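Local coordinates for protein PlaB phospholipase (Legionella pneumophila, PDB 6ZTI) that acts as a phospholipase of the alpha/beta hydrolase type, linked to virulence, whose activity is controlled by NAD(H)-mediated tetramerization, at residues D398-E401 and G402-T406. Numbering follows the deposited sequence.
Sequences DIME and GGINT
The closing turns of the short helix 397-404, which follows strand 390-396, are bound by four successive i to i+4 backbone hydrogen bonds. G402 N gives to D398 O, G403 N to I399 O, I404 N to M400 O at 2.9 Å and N405 N to E401 O at 2.9 Å. Weak i to i+3 bonds accompany two of them, from G403 N to M400 O and from I404 N to E401 O, so M400 O and E401 O each accept two N-H groups, one of them weakly. N405 is the first residue to leave helical backbone angles and the centre of an inverse gamma turn, with a weak bond from T406 N to I404 O at 2.9 Å.

Beside this exit E401 and N405 cross at about a right angle. The ND2 of N405 lies 2.9 Å from OE2 of E401 in a nearly straight bond, its N-H pointing at the acceptor at 172°. The oxygen lies in the amide plane but is approached on its anti side, well out of the carboxylate plane. With CG trans to the backbone N (chi1 -165°) and a bend at chi2, the glutamate chain reaches forward to the amide. ND2 also donates to L440 O, so both the helix and a neighbouring loop fix the rotation of this amide.

On the buried flank M400 and I404 run side by side, and the methyl CE of M400 meets CD1 of I404 at 3.6 Å. M400 also packs on L373, an NAD-site residue, and F377, which joins this face to the nucleotide-binding region. At the other end D398 forms a salt bridge with R339. The last i to i+4 bond, from N405 N, followed at once by the inverse gamma turn at N405, is a helix C-terminus, here with an i to i+4 Glu-Asn side-chain bond alongside.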
# COMPACT_ATOMS: atom_id res chain seq x y z
N ASP B 398 37.27 7.69 -9.55
CA ASP B 398 38.41 8.55 -9.85
C ASP B 398 38.26 9.91 -9.18
O ASP B 398 39.26 10.51 -8.79
CB ASP B 398 38.57 8.70 -11.36
CG ASP B 398 38.98 7.39 -12.02
OD1 ASP B 398 39.90 6.72 -11.50
OD2 ASP B 398 38.36 7.02 -13.03
N ILE B 399 37.03 10.40 -9.01
CA ILE B 399 36.84 11.66 -8.31
C ILE B 399 37.06 11.47 -6.82
O ILE B 399 37.65 12.33 -6.15
CB ILE B 399 35.43 12.22 -8.62
CG1 ILE B 399 35.38 12.72 -10.06
CG2 ILE B 399 35.05 13.30 -7.61
CD1 ILE B 399 34.03 13.22 -10.53
N MET B 400 36.60 10.34 -6.27
CA MET B 400 36.82 10.03 -4.86
C MET B 400 38.31 9.93 -4.55
O MET B 400 38.81 10.56 -3.62
CB MET B 400 36.14 8.72 -4.50
CG MET B 400 34.66 8.74 -4.69
SD MET B 400 33.82 8.22 -3.22
CE MET B 400 34.33 9.53 -2.11
N GLU B 401 39.01 9.08 -5.31
CA GLU B 401 40.43 8.86 -5.05
C GLU B 401 41.22 10.16 -5.16
O GLU B 401 42.02 10.49 -4.28
CB GLU B 401 40.97 7.81 -6.02
CG GLU B 401 42.33 7.22 -5.64
CD GLU B 401 43.51 8.06 -6.09
OE1 GLU B 401 43.37 8.87 -7.05
OE2 GLU B 401 44.60 7.91 -5.50
N GLY B 402 41.00 10.91 -6.24
CA GLY B 402 41.75 12.13 -6.44
C GLY B 402 41.53 13.14 -5.34
O GLY B 402 42.44 13.87 -4.96
N GLY B 403 40.32 13.18 -4.78
CA GLY B 403 40.02 14.16 -3.76
C GLY B 403 40.39 13.74 -2.35
O GLY B 403 40.66 14.59 -1.50
N ILE B 404 40.38 12.45 -2.08
CA ILE B 404 40.67 11.96 -0.74
C ILE B 404 42.16 11.74 -0.54
O ILE B 404 42.70 12.00 0.54
CB ILE B 404 39.84 10.67 -0.50
CG1 ILE B 404 38.37 11.05 -0.28
CG2 ILE B 404 40.38 9.86 0.67
CD1 ILE B 404 37.42 9.86 -0.23
N ASN B 405 42.87 11.31 -1.58
CA ASN B 405 44.30 11.01 -1.44
C ASN B 405 45.11 12.27 -1.75
O ASN B 405 45.85 12.36 -2.73
CB ASN B 405 44.70 9.84 -2.33
CG ASN B 405 44.25 8.49 -1.78
OD1 ASN B 405 43.96 8.35 -0.60
ND2 ASN B 405 44.18 7.49 -2.65
N THR B 406 44.94 13.26 -0.88
CA THR B 406 45.68 14.51 -0.90
C THR B 406 46.23 14.74 0.50
O THR B 406 45.73 14.16 1.47
CB THR B 406 44.81 15.71 -1.30
OG1 THR B 406 43.91 16.05 -0.24
CG2 THR B 406 44.01 15.41 -2.57